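Local coordinates for endo-beta-mannanase (Opitutaceae bacterium TAV5, PDB 7BOB), which probably hydrolyses terminal beta-1,4-linked mannose units from mannan-derived chains, as a homotrimeric exo-beta-1,4-mannosidase of glycosyl hydrolase family 5, at residues Asp65-Pro70 against Ile127-Ala132; Gly71-Thr76 against Ala134-Thr139; Leu259-Leu264 against Leu299-Pro304; Ala305-Glu308 against Gly313-Trp316. All blocks are in the same frame, centred on the assembly; numbering follows the deposited sequence.

Contact 1 (Asp65-Pro70 against Ile127-Ala132); sequences DFEPRP and IERGAA
P70 and R129 are the closest pair of backbone positions, their CA atoms 7.4 Å apart, so the loop following the short helix 63-66 stands well clear of helix 124-141 and long side chains span the gap. E67, the first residue past that helix to leave helical backbone angles, sends its extended side chain across with CG anti to the backbone N (chi1 -160°). R129 meets it with a chain folded at chi2 and chi3, and the two side chains cross at about a right angle. A salt bridge joins E67 OE2 to R129 NH1 at a modelled 2.4 Å, too short for the exact value to be trusted, and with an N-H...O angle of 119° it is strongly bent. OE2 comes to the edge of the guanidinium near its plane, yet the carboxylate and guanidinium planes stand 90° apart, which excludes the flat, two-pronged pairing. The carbonyl carbon of P70 lies over one guanidinium face, and P70 CB touches R129 CD at 4.1 Å. E67 is also held from its own side: OE2 accepts from G71 N and OE1 from W63 NE1. A leucine in place of R129 would probably leave the buried E67 carboxylate without its countercharge. The pairing is thus a single-pronged ionic tie between the loop after helix 63-66 and the N-terminal half of helix 124-141, with the positive charge likely to stabilise E67 as a carboxylate.

Contact 2 (Gly71-Thr76 against Ala134-Thr139); sequences GEYDAT and ARTITT
T136 sets its methyl group squarely over the ring of Y73, a CH-pi contact on the outer layer of the (beta/alpha)8 barrel typical of glycosyl hydrolase family 5. T136 CG2 lies 3.8 Å from the centroid of the Y73 ring and only 3° off its normal. That near-zero offset means the methyl sits over the ring centre rather than over one bond: T136 CG2 is 4.0 Å from each of Y73 CG, CD1 and CD2. The other branch of the threonine follows the ring toward its hydroxyl end, with T136 OG1 3.2 Å from Y73 OH. In the next shell, the chi1 of -60° turns T136 OG1 back beside its own backbone N, where it bonds to A132 O one turn earlier in helix 124-141. This fixes the rotation that aims CG2, anti to the backbone N, at the ring. Y73 also rests on A132 and R129 of the same helix, and E67 touches it from the preceding loop. An alanine at Y73 is likely to take away the aromatic face on which the T136 methyl rests and open a gap between loop and helix. Farther out, D74 is the N-cap of helix 75-89: its OD1 accepts from T76 N in a weak bond, at an N-H...O angle of 122°, and from M77 N. Two residues before T136 in the same helix, A134 O takes two donors from opposite faces of its carbonyl plane, T138 OG1 at 2.7 Å and T138 N at 3.0 Å.

Contact 3 (Leu259-Leu264 against Leu299-Pro304); sequences LTRSLL and LRAILP
I302 holds CG1 wedged between its backbone N and carbonyl carbon (chi1 61°), the crowded position, and this splits its two branches between different partners on the facing helix. CG2, left anti to the carbonyl carbon, presses on the backbone of R261, 3.5 Å from R261 O. CD1 swings instead to L264 through a chi2 of 131°, off a staggered value and so suggestive of some strain, and the methyls L264 CD2 and I302 CD1 meet at 4.1 Å as the two chains pass at a slant. The closest CA pair, R261 and I302 at 5.9 Å, confirms that the isoleucine sits where the backbones come nearest. Helices 258-272 and 292-309 follow successive parallel strands, 237-241 and 277-282, and are neighbours in the outer ring of the (beta/alpha)8 barrel. Their short segments run broadly parallel, 8.9 Å apart at closest approach with a signed crossing angle of -30°. L264 also touches L279 and F282 of strand 277-282, so this interface packs on the barrel wall. At the more exposed side, R261 reaches across and passes A301 with R261 CD 4.0 Å from A301 CB. Its NE hydrogen-bonds to L255 O, which fixes the far end of the arginine while R261 NH1 passes 3.9 Å from A301 CB.

Contact 4 (Ala305-Glu308 against Gly313-Trp316); sequences ACRE and GYLW
Y314 points its ring edge-on at helix 292-309, so that C306 and R307 meet the phenol rim and its hydroxyl instead of the aromatic face. C306 CB and R307 N both lie near the ring plane, and C306 CB is 4.2 Å from Y314 CE1. The hydroxyl end goes furthest: Y314 OH is 3.2 Å from R307 CA and 3.3 Å from R307 CB, tucked against the root of the arginine side chain. With CG anti to the backbone N (chi1 -170°), R307 also brings its CG alongside, 3.4 Å from Y314 OH, before bends at chi2 and chi3 carry its charged end away. The guanidinium and ring planes stand 71° apart, and the contact lies at the aliphatic start of the arginine, so this is not a cation-pi stack. R307 NE instead pairs with E361 of helix 352-364, R307 NH1 has a long ion pair with E308, and F357 of helix 352-364 meets the Y314 ring edge-to-face. The contact belongs to the beta-alpha-beta unit of strand 277-282, helix 292-309 and strand 311-316, where Y314 reaches outward from the last barrel strand to the helix just before it. The chemistry is therefore divided along R307: the tyrosine hydroxyl meets its carbon atoms CA, CB and CG in close packing, not in an ionic pairing, so the contact does not depend on the arginine's charge.

Overall arrangement
The four contacts form two clusters in the barrel domain. Contacts 1 and 2 share helix 124-141, have centres 8 Å apart and join directly, F66 O lying 3.0 Å from D74 N in a probable hydrogen bond; their segments alternate along the chain. Contacts 3 and 4 come later and in series, share helix 292-309 and have centres 10 Å apart, linked by packing of L264 CG on C306 SG at 3.9 Å. Contacts 1 and 3 lie on opposite sides of the chain's centre, about 39 Å between centres. One cluster thus joins beta-alpha units early in the barrel, while the other packs its later helices against each other and the final strand.

Contact 1 (Asp65-Pro70 against Ile127-Ala132)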
# COMPACT_ATOMS: atom_id res chain seq x y z
N ASP A 65 -29.90 -20.37 -1.66
CA ASP A 65 -31.22 -20.92 -1.38
C ASP A 65 -31.70 -21.79 -2.53
O ASP A 65 -32.33 -22.83 -2.31
CB ASP A 65 -32.23 -19.78 -1.13
CG ASP A 65 -31.96 -19.01 0.15
OD1 ASP A 65 -31.63 -19.62 1.19
OD2 ASP A 65 -32.11 -17.78 0.13
N PHE A 66 -31.40 -21.38 -3.76
CA PHE A 66 -32.02 -22.00 -4.93
C PHE A 66 -31.17 -23.11 -5.54
O PHE A 66 -31.72 -23.96 -6.26
CB PHE A 66 -32.30 -20.93 -6.00
CG PHE A 66 -33.53 -20.09 -5.73
CD1 PHE A 66 -33.49 -19.04 -4.82
CD2 PHE A 66 -34.75 -20.36 -6.39
CE1 PHE A 66 -34.63 -18.25 -4.56
CE2 PHE A 66 -35.89 -19.58 -6.14
CZ PHE A 66 -35.84 -18.53 -5.22
N GLU A 67 -29.87 -23.15 -5.29
CA GLU A 67 -29.00 -24.23 -5.75
C GLU A 67 -28.11 -24.70 -4.61
O GLU A 67 -26.90 -24.45 -4.61
CB GLU A 67 -28.16 -23.79 -6.95
CG GLU A 67 -27.64 -24.96 -7.75
CD GLU A 67 -26.77 -24.55 -8.91
OE1 GLU A 67 -26.82 -23.37 -9.30
OE2 GLU A 67 -26.03 -25.41 -9.43
N PRO A 68 -28.69 -25.37 -3.61
CA PRO A 68 -27.89 -25.80 -2.45
C PRO A 68 -26.82 -26.82 -2.79
O PRO A 68 -25.85 -26.95 -2.03
CB PRO A 68 -28.93 -26.38 -1.50
CG PRO A 68 -30.09 -26.72 -2.38
CD PRO A 68 -30.11 -25.68 -3.44
N ARG A 69 -26.96 -27.56 -3.88
CA ARG A 69 -25.94 -28.49 -4.35
C ARG A 69 -25.78 -28.27 -5.84
O ARG A 69 -26.71 -27.80 -6.50
CB ARG A 69 -26.31 -29.96 -4.03
CG ARG A 69 -26.25 -30.30 -2.53
CD ARG A 69 -27.07 -31.57 -2.17
NE ARG A 69 -28.35 -31.63 -2.87
CZ ARG A 69 -29.46 -30.98 -2.49
NH1 ARG A 69 -29.45 -30.22 -1.40
NH2 ARG A 69 -30.58 -31.08 -3.21
N PRO A 70 -24.61 -28.57 -6.40
CA PRO A 70 -24.36 -28.19 -7.81
C PRO A 70 -25.34 -28.88 -8.74
O PRO A 70 -25.43 -30.10 -8.77
CB PRO A 70 -22.91 -28.63 -8.06
CG PRO A 70 -22.33 -28.89 -6.69
CD PRO A 70 -23.45 -29.26 -5.79
N ILE A 127 -18.22 -20.14 -13.89
CA ILE A 127 -18.82 -19.62 -15.11
C ILE A 127 -19.90 -20.56 -15.61
O ILE A 127 -21.05 -20.15 -15.83
CB ILE A 127 -17.73 -19.36 -16.17
CG1 ILE A 127 -16.88 -18.15 -15.75
CG2 ILE A 127 -18.35 -19.05 -17.51
CD1 ILE A 127 -15.72 -17.84 -16.69
N GLU A 128 -19.58 -21.86 -15.72
CA GLU A 128 -20.58 -22.82 -16.18
C GLU A 128 -21.76 -22.91 -15.22
O GLU A 128 -22.91 -22.77 -15.64
CB GLU A 128 -19.92 -24.19 -16.39
CG GLU A 128 -18.93 -24.22 -17.57
CD GLU A 128 -19.32 -23.25 -18.70
OE1 GLU A 128 -20.44 -23.35 -19.26
OE2 GLU A 128 -18.50 -22.37 -19.05
N ARG A 129 -21.49 -23.13 -13.93
CA ARG A 129 -22.58 -23.20 -12.95
C ARG A 129 -23.39 -21.90 -12.94
O ARG A 129 -24.62 -21.94 -12.76
CB ARG A 129 -22.04 -23.50 -11.56
CG ARG A 129 -21.50 -24.91 -11.39
CD ARG A 129 -22.61 -25.91 -11.08
NE ARG A 129 -23.20 -26.49 -12.29
CZ ARG A 129 -24.50 -26.47 -12.57
NH1 ARG A 129 -25.33 -25.91 -11.71
NH2 ARG A 129 -24.97 -27.01 -13.69
N GLY A 130 -22.74 -20.75 -13.13
CA GLY A 130 -23.48 -19.50 -13.15
C GLY A 130 -24.40 -19.39 -14.35
O GLY A 130 -25.56 -18.99 -14.21
N ALA A 131 -23.90 -19.76 -15.53
CA ALA A 131 -24.73 -19.72 -16.73
C ALA A 131 -25.96 -20.62 -16.58
O ALA A 131 -27.09 -20.21 -16.86
CB ALA A 131 -23.91 -20.13 -17.95
N ALA A 132 -25.75 -21.86 -16.12
CA ALA A 132 -26.88 -22.77 -15.97
C ALA A 132 -27.88 -22.21 -14.97
O ALA A 132 -29.09 -22.31 -15.19
CB ALA A 132 -26.38 -24.14 -15.52

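Contact 2 (Gly71-Thr76 against Ala134-Thr139)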
# COMPACT_ATOMS: atom_id res chain seq x y z
N GLY A 71 -26.08 -28.08 -9.51
CA GLY A 71 -27.04 -28.60 -10.46
C GLY A 71 -28.35 -29.10 -9.88
O GLY A 71 -29.23 -29.51 -10.65
N GLU A 72 -28.50 -29.09 -8.56
CA GLU A 72 -29.74 -29.51 -7.91
C GLU A 72 -30.46 -28.27 -7.42
O GLU A 72 -30.03 -27.64 -6.45
CB GLU A 72 -29.43 -30.44 -6.74
CG GLU A 72 -28.61 -31.65 -7.11
CD GLU A 72 -28.55 -32.65 -5.98
OE1 GLU A 72 -29.62 -32.89 -5.37
OE2 GLU A 72 -27.45 -33.16 -5.68
N TYR A 73 -31.54 -27.91 -8.09
CA TYR A 73 -32.28 -26.70 -7.74
C TYR A 73 -33.42 -27.04 -6.79
O TYR A 73 -34.15 -28.01 -7.01
CB TYR A 73 -32.81 -26.02 -9.01
CG TYR A 73 -31.72 -25.75 -10.02
CD1 TYR A 73 -30.88 -24.64 -9.89
CD2 TYR A 73 -31.51 -26.60 -11.10
CE1 TYR A 73 -29.87 -24.39 -10.81
CE2 TYR A 73 -30.50 -26.36 -12.02
CZ TYR A 73 -29.69 -25.26 -11.87
OH TYR A 73 -28.69 -25.01 -12.79
N ASP A 74 -33.56 -26.24 -5.73
CA ASP A 74 -34.54 -26.54 -4.69
C ASP A 74 -35.95 -26.28 -5.21
O ASP A 74 -36.32 -25.13 -5.51
CB ASP A 74 -34.26 -25.72 -3.43
CG ASP A 74 -35.07 -26.19 -2.23
OD1 ASP A 74 -36.30 -26.28 -2.35
OD2 ASP A 74 -34.49 -26.44 -1.15
N ALA A 75 -36.76 -27.34 -5.27
CA ALA A 75 -38.12 -27.20 -5.80
C ALA A 75 -39.00 -26.37 -4.89
O ALA A 75 -39.90 -25.67 -5.37
CB ALA A 75 -38.73 -28.58 -6.05
N THR A 76 -38.79 -26.42 -3.57
CA THR A 76 -39.61 -25.58 -2.70
C THR A 76 -39.37 -24.10 -2.97
O THR A 76 -40.32 -23.31 -3.01
CB THR A 76 -39.31 -25.90 -1.23
OG1 THR A 76 -39.56 -27.28 -0.98
CG2 THR A 76 -40.20 -25.04 -0.31
N ALA A 134 -28.44 -19.02 -14.27
CA ALA A 134 -29.16 -17.91 -14.89
C ALA A 134 -30.24 -18.43 -15.83
O ALA A 134 -31.38 -17.93 -15.84
CB ALA A 134 -28.20 -16.99 -15.64
N ARG A 135 -29.91 -19.44 -16.64
CA ARG A 135 -30.90 -20.01 -17.54
C ARG A 135 -32.04 -20.66 -16.76
O ARG A 135 -33.21 -20.49 -17.13
CB ARG A 135 -30.23 -21.02 -18.48
CG ARG A 135 -31.23 -21.66 -19.44
CD ARG A 135 -30.55 -22.38 -20.59
NE ARG A 135 -29.65 -23.41 -20.08
CZ ARG A 135 -28.31 -23.34 -20.12
NH1 ARG A 135 -27.71 -22.28 -20.66
NH2 ARG A 135 -27.58 -24.34 -19.63
N THR A 136 -31.73 -21.33 -15.65
CA THR A 136 -32.77 -21.99 -14.87
C THR A 136 -33.76 -20.99 -14.30
O THR A 136 -34.98 -21.20 -14.38
CB THR A 136 -32.16 -22.79 -13.74
OG1 THR A 136 -31.28 -23.79 -14.29
CG2 THR A 136 -33.26 -23.44 -12.93
N ILE A 137 -33.27 -19.93 -13.66
CA ILE A 137 -34.19 -18.95 -13.08
C ILE A 137 -35.01 -18.29 -14.17
O ILE A 137 -36.23 -18.18 -14.06
CB ILE A 137 -33.43 -17.92 -12.23
CG1 ILE A 137 -32.59 -18.61 -11.15
CG2 ILE A 137 -34.42 -16.95 -11.60
CD1 ILE A 137 -33.41 -19.48 -10.19
N THR A 138 -34.35 -17.86 -15.25
CA THR A 138 -35.07 -17.25 -16.36
C THR A 138 -36.18 -18.16 -16.87
O THR A 138 -37.28 -17.70 -17.19
CB THR A 138 -34.11 -16.89 -17.50
OG1 THR A 138 -33.01 -16.13 -16.98
CG2 THR A 138 -34.81 -16.04 -18.55
N THR A 139 -35.92 -19.47 -16.94
CA THR A 139 -36.97 -20.42 -17.29
C THR A 139 -38.19 -20.24 -16.40
O THR A 139 -39.32 -20.18 -16.89
CB THR A 139 -36.43 -21.85 -17.21
OG1 THR A 139 -35.69 -22.14 -18.40
CG2 THR A 139 -37.57 -22.84 -17.09

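Contact 3 (Leu259-Leu264 against Leu299-Pro304)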
# COMPACT_ATOMS: atom_id res chain seq x y z
N LEU A 259 -23.22 19.63 -1.10
CA LEU A 259 -22.28 18.68 -1.70
C LEU A 259 -22.84 17.26 -1.67
O LEU A 259 -22.96 16.60 -2.71
CB LEU A 259 -20.91 18.72 -0.99
CG LEU A 259 -19.74 17.85 -1.54
CD1 LEU A 259 -19.82 16.37 -1.11
CD2 LEU A 259 -19.62 17.91 -3.05
N THR A 260 -23.19 16.77 -0.48
CA THR A 260 -23.79 15.45 -0.36
C THR A 260 -24.99 15.30 -1.30
O THR A 260 -25.10 14.31 -2.03
CB THR A 260 -24.23 15.18 1.08
OG1 THR A 260 -23.11 15.27 1.97
CG2 THR A 260 -24.87 13.79 1.21
N ARG A 261 -25.88 16.30 -1.31
CA ARG A 261 -27.06 16.25 -2.18
C ARG A 261 -26.69 16.23 -3.66
O ARG A 261 -27.46 15.72 -4.47
CB ARG A 261 -28.00 17.44 -1.95
CG ARG A 261 -28.63 17.48 -0.57
CD ARG A 261 -29.23 18.85 -0.30
NE ARG A 261 -29.97 18.88 0.96
CZ ARG A 261 -30.93 19.76 1.24
NH1 ARG A 261 -31.27 20.70 0.36
NH2 ARG A 261 -31.55 19.71 2.42
N SER A 262 -25.52 16.75 -4.03
CA SER A 262 -25.21 16.70 -5.45
C SER A 262 -24.63 15.35 -5.90
O SER A 262 -24.46 15.15 -7.11
CB SER A 262 -24.24 17.82 -5.80
OG SER A 262 -22.95 17.54 -5.27
N LEU A 263 -24.33 14.43 -4.98
CA LEU A 263 -23.60 13.22 -5.37
C LEU A 263 -24.44 12.33 -6.28
O LEU A 263 -24.03 11.98 -7.39
CB LEU A 263 -23.18 12.45 -4.12
CG LEU A 263 -22.12 13.14 -3.26
CD1 LEU A 263 -22.12 12.48 -1.87
CD2 LEU A 263 -20.77 13.02 -3.94
N LEU A 264 -25.62 11.93 -5.81
CA LEU A 264 -26.42 10.99 -6.59
C LEU A 264 -26.81 11.57 -7.96
O LEU A 264 -26.59 10.89 -8.98
CB LEU A 264 -27.62 10.56 -5.74
CG LEU A 264 -28.44 9.33 -6.12
CD1 LEU A 264 -27.54 8.17 -6.45
CD2 LEU A 264 -29.41 8.96 -4.99
N LEU A 299 -34.65 14.50 0.47
CA LEU A 299 -35.38 13.84 -0.60
C LEU A 299 -35.96 14.86 -1.57
O LEU A 299 -35.90 14.66 -2.79
CB LEU A 299 -36.49 12.95 -0.03
CG LEU A 299 -35.97 11.74 0.76
CD1 LEU A 299 -37.12 10.96 1.35
CD2 LEU A 299 -35.09 10.84 -0.09
N ARG A 300 -36.46 15.99 -1.04
CA ARG A 300 -37.02 17.02 -1.92
C ARG A 300 -35.96 17.63 -2.82
O ARG A 300 -36.30 18.22 -3.85
CB ARG A 300 -37.74 18.11 -1.11
CG ARG A 300 -39.13 17.62 -0.67
CD ARG A 300 -39.62 18.25 0.63
NE ARG A 300 -40.87 17.62 1.05
CZ ARG A 300 -42.04 17.79 0.43
NH1 ARG A 300 -42.12 18.58 -0.63
NH2 ARG A 300 -43.13 17.15 0.86
N ALA A 301 -34.68 17.51 -2.46
CA ALA A 301 -33.65 17.97 -3.38
C ALA A 301 -33.23 16.87 -4.36
O ALA A 301 -33.21 17.09 -5.58
CB ALA A 301 -32.43 18.49 -2.60
N ILE A 302 -32.90 15.68 -3.86
CA ILE A 302 -32.20 14.75 -4.75
C ILE A 302 -33.12 14.11 -5.77
O ILE A 302 -32.68 13.82 -6.89
CB ILE A 302 -31.46 13.69 -3.93
CG1 ILE A 302 -32.44 12.88 -3.10
CG2 ILE A 302 -30.36 14.34 -3.07
CD1 ILE A 302 -32.23 11.40 -3.25
N LEU A 303 -34.41 13.87 -5.43
CA LEU A 303 -35.29 13.18 -6.38
C LEU A 303 -35.57 14.02 -7.62
O LEU A 303 -35.39 13.50 -8.74
CB LEU A 303 -36.57 12.74 -5.68
CG LEU A 303 -36.33 11.66 -4.63
CD1 LEU A 303 -37.64 11.32 -3.90
CD2 LEU A 303 -35.72 10.41 -5.28
N PRO A 304 -35.99 15.30 -7.53
CA PRO A 304 -36.13 16.08 -8.77
C PRO A 304 -34.80 16.24 -9.52
O PRO A 304 -34.78 16.15 -10.75
CB PRO A 304 -36.69 17.44 -8.29
CG PRO A 304 -37.27 17.17 -6.93
CD PRO A 304 -36.41 16.07 -6.34

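Contact 4 (Ala305-Glu308 against Gly313-Trp316)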
# COMPACT_ATOMS: atom_id res chain seq x y z
N ALA A 305 -33.69 16.42 -8.80
CA ALA A 305 -32.40 16.50 -9.48
C ALA A 305 -32.07 15.18 -10.19
O ALA A 305 -31.60 15.19 -11.34
CB ALA A 305 -31.30 16.88 -8.49
N CYS A 306 -32.32 14.04 -9.54
CA CYS A 306 -32.13 12.78 -10.25
C CYS A 306 -33.02 12.69 -11.47
O CYS A 306 -32.59 12.17 -12.51
CB CYS A 306 -32.36 11.60 -9.32
SG CYS A 306 -30.93 11.44 -8.23
N ARG A 307 -34.25 13.20 -11.38
CA ARG A 307 -35.12 13.23 -12.55
C ARG A 307 -34.50 14.08 -13.66
O ARG A 307 -34.36 13.62 -14.80
CB ARG A 307 -36.50 13.78 -12.17
CG ARG A 307 -37.58 13.63 -13.26
CD ARG A 307 -38.45 14.89 -13.43
NE ARG A 307 -39.28 15.18 -12.27
CZ ARG A 307 -39.21 16.30 -11.55
NH1 ARG A 307 -38.34 17.26 -11.86
NH2 ARG A 307 -40.02 16.46 -10.50
N GLU A 308 -34.11 15.31 -13.33
CA GLU A 308 -33.48 16.17 -14.32
C GLU A 308 -32.19 15.57 -14.85
O GLU A 308 -31.87 15.73 -16.03
CB GLU A 308 -33.23 17.56 -13.75
CG GLU A 308 -34.54 18.26 -13.32
CD GLU A 308 -35.48 18.64 -14.50
OE1 GLU A 308 -35.60 19.85 -14.79
OE2 GLU A 308 -36.14 17.74 -15.10
N GLY A 313 -36.48 5.87 -13.28
CA GLY A 313 -37.21 5.12 -12.28
C GLY A 313 -36.52 5.19 -10.93
O GLY A 313 -35.35 5.57 -10.86
N TYR A 314 -37.24 4.87 -9.85
CA TYR A 314 -36.80 5.20 -8.50
C TYR A 314 -37.26 4.10 -7.56
O TYR A 314 -38.47 3.89 -7.39
CB TYR A 314 -37.36 6.56 -8.04
CG TYR A 314 -37.20 7.64 -9.08
CD1 TYR A 314 -36.12 8.54 -9.05
CD2 TYR A 314 -38.12 7.76 -10.12
CE1 TYR A 314 -35.97 9.51 -10.02
CE2 TYR A 314 -37.97 8.70 -11.09
CZ TYR A 314 -36.91 9.58 -11.05
OH TYR A 314 -36.81 10.52 -12.05
N LEU A 315 -36.30 3.42 -6.93
CA LEU A 315 -36.58 2.33 -6.01
C LEU A 315 -35.86 2.59 -4.70
O LEU A 315 -34.63 2.69 -4.66
CB LEU A 315 -36.15 0.97 -6.59
CG LEU A 315 -36.76 0.59 -7.94
CD1 LEU A 315 -36.22 -0.74 -8.40
CD2 LEU A 315 -38.28 0.55 -7.82
N TRP A 316 -36.63 2.70 -3.63
CA TRP A 316 -36.09 3.01 -2.32
C TRP A 316 -35.44 1.78 -1.68
O TRP A 316 -35.84 0.64 -1.93
CB TRP A 316 -37.22 3.54 -1.44
CG TRP A 316 -36.92 3.59 0.00
CD1 TRP A 316 -37.11 2.60 0.92
CD2 TRP A 316 -36.41 4.71 0.72
NE1 TRP A 316 -36.75 3.03 2.17
CE2 TRP A 316 -36.31 4.33 2.07
CE3 TRP A 316 -36.04 6.01 0.35
CZ2 TRP A 316 -35.82 5.19 3.06
CZ3 TRP A 316 -35.57 6.87 1.33
CH2 TRP A 316 -35.47 6.46 2.67